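ABC transporter, solute-binding protein (Staphylococcus aureus, PDB 6LKK) binds glucose 6-phosphate as an extracellular solute-binding lipoprotein, probably acting as the sugar-phosphate sensor of a two-component signalling system. Local coordinates at residues A[79-84]-A[91-96]; A[177-182]-A[193-198]; A[221-224]-A[229-232]. All coordinates share one frame; numbering follows the deposited sequence.

Contact 1. Residues A[79-84]-A[91-96]; sequences TQQLED and YVTSFL
This is a buried polar contact in which the side-chain amide of Q81 docks on the backbone of S94. It ties the loop between strands 70-71 and 92-105 to the first part of strand 92-105. Q81 CG lies beside its own backbone N (chi1 -67°), and the chain beyond CG is extended, which carries the amide across to the strand. Both ends of the amide are used. Q81 NE2 donates to S94 O at 2.9 Å; the bond is weak, bent to 125° at the hydrogen. Q81 OE1 takes a hydrogen from a water at 2.7 Å. The same water accepts from S94 N at 2.9 Å. One glutamine therefore serves both the N-H and the C=O of a single residue, the first through water and the second directly. This pairing is consistent with the modelled orientation of the amide.

Two carbons pack against the amide. S94 CB sits 3.6 Å from Q81 OE1. The methyl CG2 of T93 comes within 3.8 Å of Q81 NE2, and the two side chains cross at about a right angle. The hydroxyls bond elsewhere: S94 OG to Y85 O, and T93 OG1 to D75 N.

On the neighbouring strand 213-221, T93 pairs with I218. F95 and L96 both face D216, a glucose 6-phosphate-binding residue. The contact thus leads into a classic beta bulge beside the sugar-phosphate site, in the sheet of a periplasmic-binding-protein fold.

Contact 2. Residues A[177-182]-A[193-198]; sequences VAKGKY and RTWKNK
A178, in the last turn of helix 170-178, makes the first touch with W195 of helix 189-197. The CA atoms of the two residues are 6.8 Å apart, an approach the small A178 side chain probably allows. A178 CB points at the other helix and meets the six-membered part of the indole, with W195 CE3 nearest at 3.6 Å. It approaches the ring obliquely. The same methyl also touches Y200, whose ring packs edge-to-face with W195.

K179 follows, and its contact is looser. CG stands beside the backbone N (chi1 -71°), and from there the chain is fully extended. This brings K179 CE to the edge of the indole, near the ring plane, at 4.1 Å from both CZ3 and CH2 of W195. Only carbon does the touching; the ammonium NZ turns to E175, one turn back on its own helix, and forms a salt bridge there. That intrahelical pairing probably steadies the lysine chain alongside the ring.

G180 then ends the helix. Its phi is positive, 88°, and G180 N bonds back to V177 O at 3.1 Å, as part of a Schellman motif. The chain turns away here, and the contact with W195 stops.

K198 NZ, from W195's own segment, lies 3.3 Å above the indole plane, over its centre. I174 and E175 of helix 170-178 add to the packing around the indole. One aromatic residue thus joins the C-terminal end of one helix to the next helix along the chain, with strand 184-188 between them: helix-to-helix packing across a helix-strand-helix unit of the periplasmic-binding-protein fold.

Contact 3. Residues A[221-224]-A[229-232]; sequences VKNA and KRKK
An arginine in the first turn of helix 230-237 grips the chain where strand 213-221 gives way to a loop, closing the short connection between them. R230 is the first residue of the helix, right after the N-cap position K229. Its guanidinium reaches V221. R230 NH1 donates to V221 O over 2.6 Å, with an angle of 151° at the hydrogen. The acceptor lies at the guanidinium edge, 16° out of its plane. The donor in turn is tilted from the carbonyl plane of V221. The run from CG to NE is extended and carries the guanidinium to V221.

The second terminal nitrogen, NH2, works through water. R230 NH2 donates to a water at 2.9 Å, and N223 N donates to the same water at 3.1 Å. The guanidinium therefore holds two backbone points of segment 221-224, one directly and one bridged.

The side chain of N223 lies close by. Its amide plane is nearly parallel to the guanidinium, 14° apart, and the two side chains run past each other in opposite directions. OD1 and ND2 of N223 are both 3.9 Å from R230 NH1, and neither is bonded to it in this contact. N223 ND2 donates to G52 O and D53 OD1. D53 also forms a long, weak ion pair with R230, and the buried charge is probably eased by it. The contact is a strand-loop-helix connection, latched by one arginine-to-carbonyl bond and one water bridge, in the periplasmic-binding-protein fold.

The three contacts follow one another along the chain and do not touch. Contacts 1 and 3 are neighbours, with centres 19 Å apart and nearest atoms about 6 Å apart. Both adjoin strand 213-221: contact 1 pairs with it at D216 and I218, and contact 3 begins where it gives way to a loop. Contact 2 lies on the opposite side of the chain's centre, 31 Å from contact 1 and 36 Å from contact 3, centre to centre. Glucose 6-phosphate is about 11 Å from the side chain of S94 in contact 1 and about 12 Å from that of W195 in contact 2. In contact 3 the V221 side chain is about 12 Å from that of ligand-binding T36.

Contact 1. Residues A[79-84]-A[91-96]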
# COMPACT_ATOMS: atom_id res chain seq x y z
N THR A 79 -15.98 -12.74 7.28
CA THR A 79 -17.29 -12.43 7.82
C THR A 79 -17.25 -11.25 8.78
O THR A 79 -18.24 -10.53 8.92
CB THR A 79 -17.86 -13.66 8.54
OG1 THR A 79 -17.95 -14.76 7.61
CG2 THR A 79 -19.24 -13.38 9.12
N GLN A 80 -16.12 -11.04 9.46
CA GLN A 80 -15.99 -9.97 10.45
C GLN A 80 -15.41 -8.69 9.86
O GLN A 80 -15.12 -7.76 10.61
CB GLN A 80 -15.10 -10.43 11.61
CG GLN A 80 -15.83 -11.22 12.68
CD GLN A 80 -16.25 -12.60 12.21
OE1 GLN A 80 -17.44 -12.91 12.16
NE2 GLN A 80 -15.27 -13.43 11.86
N GLN A 81 -15.24 -8.62 8.54
CA GLN A 81 -14.57 -7.50 7.91
C GLN A 81 -15.56 -6.42 7.49
O GLN A 81 -16.74 -6.70 7.24
CB GLN A 81 -13.76 -7.96 6.70
CG GLN A 81 -12.60 -8.85 7.08
CD GLN A 81 -11.72 -9.20 5.91
OE1 GLN A 81 -12.09 -8.99 4.75
NE2 GLN A 81 -10.54 -9.73 6.20
N LEU A 82 -15.07 -5.19 7.41
CA LEU A 82 -15.87 -4.07 6.93
C LEU A 82 -16.53 -4.42 5.61
O LEU A 82 -15.90 -4.94 4.69
CB LEU A 82 -14.98 -2.84 6.78
CG LEU A 82 -14.44 -2.30 8.11
CD1 LEU A 82 -13.31 -1.31 7.88
CD2 LEU A 82 -15.55 -1.66 8.93
N GLU A 83 -17.83 -4.12 5.52
CA GLU A 83 -18.64 -4.60 4.41
C GLU A 83 -18.13 -4.09 3.07
O GLU A 83 -18.20 -4.80 2.06
CB GLU A 83 -20.10 -4.17 4.61
CG GLU A 83 -20.70 -4.54 5.97
CD GLU A 83 -21.43 -5.87 5.97
OE1 GLU A 83 -22.06 -6.20 6.99
OE2 GLU A 83 -21.37 -6.58 4.94
N ASP A 84 -17.61 -2.87 3.03
CA ASP A 84 -17.26 -2.23 1.77
C ASP A 84 -15.92 -2.69 1.21
O ASP A 84 -15.63 -2.40 0.04
CB ASP A 84 -17.23 -0.71 1.93
CG ASP A 84 -18.60 -0.12 2.21
OD1 ASP A 84 -19.60 -0.73 1.79
OD2 ASP A 84 -18.67 0.95 2.84
N TYR A 91 -8.44 -15.46 -4.41
CA TYR A 91 -7.09 -15.75 -3.94
C TYR A 91 -6.65 -14.84 -2.80
O TYR A 91 -5.58 -15.07 -2.22
CB TYR A 91 -6.08 -15.61 -5.08
CG TYR A 91 -6.36 -16.51 -6.27
CD1 TYR A 91 -5.85 -17.79 -6.32
CD2 TYR A 91 -7.12 -16.06 -7.33
CE1 TYR A 91 -6.10 -18.62 -7.40
CE2 TYR A 91 -7.38 -16.87 -8.42
CZ TYR A 91 -6.86 -18.15 -8.45
OH TYR A 91 -7.11 -18.96 -9.53
N VAL A 92 -7.44 -13.82 -2.46
CA VAL A 92 -6.98 -12.73 -1.61
C VAL A 92 -7.94 -12.53 -0.45
O VAL A 92 -9.16 -12.46 -0.64
CB VAL A 92 -6.83 -11.42 -2.41
CG1 VAL A 92 -6.37 -10.28 -1.51
CG2 VAL A 92 -5.85 -11.61 -3.56
N THR A 93 -7.38 -12.43 0.76
CA THR A 93 -8.10 -11.97 1.94
C THR A 93 -7.69 -10.54 2.22
O THR A 93 -6.49 -10.23 2.28
CB THR A 93 -7.79 -12.85 3.15
OG1 THR A 93 -8.13 -14.21 2.88
CG2 THR A 93 -8.54 -12.38 4.39
N SER A 94 -8.66 -9.65 2.40
CA SER A 94 -8.34 -8.28 2.75
C SER A 94 -7.68 -8.23 4.12
O SER A 94 -8.03 -9.00 5.02
CB SER A 94 -9.59 -7.41 2.72
OG SER A 94 -10.10 -7.31 1.40
N PHE A 95 -6.71 -7.32 4.27
CA PHE A 95 -5.84 -7.29 5.44
C PHE A 95 -5.84 -5.93 6.14
O PHE A 95 -6.03 -5.86 7.35
CB PHE A 95 -4.42 -7.68 5.03
CG PHE A 95 -3.39 -7.45 6.10
CD1 PHE A 95 -3.54 -8.00 7.36
CD2 PHE A 95 -2.25 -6.69 5.83
CE1 PHE A 95 -2.59 -7.79 8.34
CE2 PHE A 95 -1.30 -6.49 6.81
CZ PHE A 95 -1.47 -7.04 8.06
N LEU A 96 -5.61 -4.85 5.38
CA LEU A 96 -5.54 -3.51 5.95
C LEU A 96 -6.06 -2.51 4.93
O LEU A 96 -6.07 -2.77 3.73
CB LEU A 96 -4.11 -3.12 6.35
CG LEU A 96 -3.48 -3.73 7.61
CD1 LEU A 96 -2.07 -3.16 7.76
CD2 LEU A 96 -4.30 -3.45 8.86
O HOH W 1 -11.57 -10.06 2.28

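Contact 2. Residues A[177-182]-A[193-198]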
# COMPACT_ATOMS: atom_id res chain seq x y z
N VAL A 177 11.80 13.23 0.34
CA VAL A 177 10.99 14.36 0.80
C VAL A 177 11.35 14.71 2.23
O VAL A 177 11.59 15.88 2.56
CB VAL A 177 9.49 14.04 0.66
CG1 VAL A 177 8.65 15.13 1.32
CG2 VAL A 177 9.10 13.92 -0.80
N ALA A 178 11.40 13.70 3.11
CA ALA A 178 11.70 13.95 4.51
C ALA A 178 13.07 14.59 4.69
O ALA A 178 13.26 15.43 5.57
CB ALA A 178 11.62 12.64 5.30
N LYS A 179 14.04 14.20 3.86
CA LYS A 179 15.40 14.71 3.97
C LYS A 179 15.63 15.99 3.18
O LYS A 179 16.76 16.49 3.15
CB LYS A 179 16.39 13.63 3.51
CG LYS A 179 16.50 12.47 4.49
CD LYS A 179 17.50 11.43 4.01
CE LYS A 179 17.63 10.29 5.00
NZ LYS A 179 18.62 9.28 4.56
N GLY A 180 14.59 16.53 2.54
CA GLY A 180 14.68 17.83 1.92
C GLY A 180 15.18 17.85 0.49
O GLY A 180 15.55 18.92 -0.00
N LYS A 181 15.20 16.70 -0.19
CA LYS A 181 15.60 16.69 -1.59
C LYS A 181 14.44 17.07 -2.50
O LYS A 181 14.68 17.57 -3.61
CB LYS A 181 16.14 15.31 -1.97
CG LYS A 181 16.66 15.24 -3.40
CD LYS A 181 17.21 13.86 -3.73
CE LYS A 181 17.78 13.82 -5.13
NZ LYS A 181 18.25 12.46 -5.51
N TYR A 182 13.20 16.86 -2.06
CA TYR A 182 12.03 17.25 -2.81
C TYR A 182 11.07 18.00 -1.90
O TYR A 182 11.03 17.77 -0.69
CB TYR A 182 11.31 16.04 -3.42
CG TYR A 182 12.13 15.27 -4.42
CD1 TYR A 182 12.32 15.75 -5.71
CD2 TYR A 182 12.71 14.06 -4.08
CE1 TYR A 182 13.08 15.05 -6.63
CE2 TYR A 182 13.46 13.35 -4.99
CZ TYR A 182 13.65 13.84 -6.26
OH TYR A 182 14.40 13.14 -7.18
N ARG A 193 3.82 8.29 8.00
CA ARG A 193 3.78 8.32 9.46
C ARG A 193 5.13 7.95 10.06
O ARG A 193 5.57 8.56 11.04
CB ARG A 193 2.69 7.38 9.98
CG ARG A 193 2.59 7.32 11.50
CD ARG A 193 1.52 6.34 11.94
NE ARG A 193 1.43 6.24 13.39
CZ ARG A 193 2.26 5.53 14.15
NH1 ARG A 193 3.27 4.86 13.60
NH2 ARG A 193 2.09 5.50 15.46
N THR A 194 5.79 6.93 9.50
CA THR A 194 7.07 6.48 10.03
C THR A 194 8.07 7.63 10.10
O THR A 194 8.75 7.82 11.11
CB THR A 194 7.62 5.35 9.16
OG1 THR A 194 6.76 4.21 9.24
CG2 THR A 194 9.03 4.95 9.60
N TRP A 195 8.16 8.41 9.03
CA TRP A 195 9.16 9.47 8.98
C TRP A 195 8.72 10.69 9.78
O TRP A 195 9.57 11.35 10.40
CB TRP A 195 9.45 9.83 7.52
CG TRP A 195 10.24 8.76 6.85
CD1 TRP A 195 9.76 7.59 6.33
CD2 TRP A 195 11.66 8.74 6.64
NE1 TRP A 195 10.79 6.84 5.81
CE2 TRP A 195 11.97 7.53 5.98
CE3 TRP A 195 12.69 9.63 6.94
CZ2 TRP A 195 13.27 7.19 5.62
CZ3 TRP A 195 13.98 9.29 6.57
CH2 TRP A 195 14.26 8.08 5.92
N LYS A 196 7.42 11.01 9.80
CA LYS A 196 6.96 12.11 10.64
C LYS A 196 7.21 11.82 12.11
O LYS A 196 7.61 12.71 12.87
CB LYS A 196 5.48 12.38 10.39
CG LYS A 196 4.99 13.65 11.09
CD LYS A 196 3.58 14.03 10.66
CE LYS A 196 3.11 15.29 11.38
NZ LYS A 196 3.84 16.50 10.93
N ASN A 197 7.00 10.57 12.53
CA ASN A 197 7.20 10.20 13.93
C ASN A 197 8.67 10.08 14.30
O ASN A 197 8.99 10.02 15.50
CB ASN A 197 6.47 8.90 14.24
CG ASN A 197 4.97 9.10 14.39
OD1 ASN A 197 4.44 10.15 14.04
ND2 ASN A 197 4.29 8.09 14.92
N LYS A 198 9.58 10.03 13.32
CA LYS A 198 11.01 10.17 13.59
C LYS A 198 11.44 11.63 13.66
O LYS A 198 12.64 11.90 13.76
CB LYS A 198 11.82 9.44 12.51
CG LYS A 198 11.75 7.91 12.60
CD LYS A 198 12.71 7.24 11.62
CE LYS A 198 12.32 7.49 10.16
NZ LYS A 198 13.24 6.83 9.20

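Contact 3. Residues A[221-224]-A[229-232]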
# COMPACT_ATOMS: atom_id res chain seq x y z
N VAL A 221 0.67 -18.58 -1.62
CA VAL A 221 1.45 -18.78 -2.83
C VAL A 221 1.44 -20.26 -3.20
O VAL A 221 1.64 -21.13 -2.34
CB VAL A 221 2.89 -18.27 -2.64
CG1 VAL A 221 3.74 -18.56 -3.87
CG2 VAL A 221 2.88 -16.78 -2.34
N LYS A 222 1.23 -20.55 -4.48
CA LYS A 222 1.24 -21.92 -4.95
C LYS A 222 2.68 -22.41 -5.03
O LYS A 222 3.50 -21.83 -5.76
CB LYS A 222 0.56 -22.03 -6.31
CG LYS A 222 0.39 -23.47 -6.78
CD LYS A 222 -0.24 -23.56 -8.16
CE LYS A 222 -1.73 -23.25 -8.12
NZ LYS A 222 -2.31 -23.15 -9.49
N ASN A 223 3.00 -23.47 -4.29
CA ASN A 223 4.35 -24.01 -4.26
C ASN A 223 4.26 -25.52 -4.08
O ASN A 223 3.17 -26.09 -3.92
CB ASN A 223 5.18 -23.35 -3.16
CG ASN A 223 4.56 -23.49 -1.79
OD1 ASN A 223 3.72 -24.36 -1.55
ND2 ASN A 223 4.97 -22.63 -0.86
N ALA A 224 5.42 -26.18 -4.10
CA ALA A 224 5.45 -27.64 -4.08
C ALA A 224 5.14 -28.18 -2.69
O ALA A 224 4.38 -29.14 -2.55
CB ALA A 224 6.81 -28.14 -4.56
N LYS A 229 1.77 -24.26 8.46
CA LYS A 229 1.34 -23.22 9.38
C LYS A 229 0.94 -21.93 8.67
O LYS A 229 0.65 -20.94 9.35
CB LYS A 229 2.44 -22.93 10.40
CG LYS A 229 2.53 -23.97 11.51
CD LYS A 229 1.46 -23.72 12.55
CE LYS A 229 1.13 -24.96 13.35
NZ LYS A 229 -0.18 -24.82 14.04
N ARG A 230 0.92 -21.91 7.34
CA ARG A 230 0.67 -20.65 6.65
C ARG A 230 -0.78 -20.20 6.79
O ARG A 230 -1.05 -19.00 6.82
CB ARG A 230 1.06 -20.75 5.18
CG ARG A 230 0.24 -21.70 4.33
CD ARG A 230 0.78 -21.67 2.91
NE ARG A 230 -0.02 -22.45 1.96
CZ ARG A 230 0.24 -22.51 0.66
NH1 ARG A 230 1.27 -21.84 0.15
NH2 ARG A 230 -0.52 -23.23 -0.14
N LYS A 231 -1.72 -21.14 6.88
CA LYS A 231 -3.11 -20.73 7.11
C LYS A 231 -3.29 -20.18 8.52
O LYS A 231 -4.09 -19.26 8.73
CB LYS A 231 -4.06 -21.89 6.85
CG LYS A 231 -4.30 -22.11 5.37
CD LYS A 231 -5.21 -23.29 5.08
CE LYS A 231 -5.36 -23.46 3.58
NZ LYS A 231 -6.20 -24.64 3.21
N LYS A 232 -2.55 -20.71 9.50
CA LYS A 232 -2.56 -20.11 10.83
C LYS A 232 -2.00 -18.70 10.79
O LYS A 232 -2.49 -17.81 11.50
CB LYS A 232 -1.77 -20.98 11.81
CG LYS A 232 -1.56 -20.37 13.20
CD LYS A 232 -2.86 -20.12 13.94
CE LYS A 232 -2.88 -18.75 14.58
NZ LYS A 232 -4.15 -18.46 15.29
O HOH W 2 0.79 -24.49 -2.42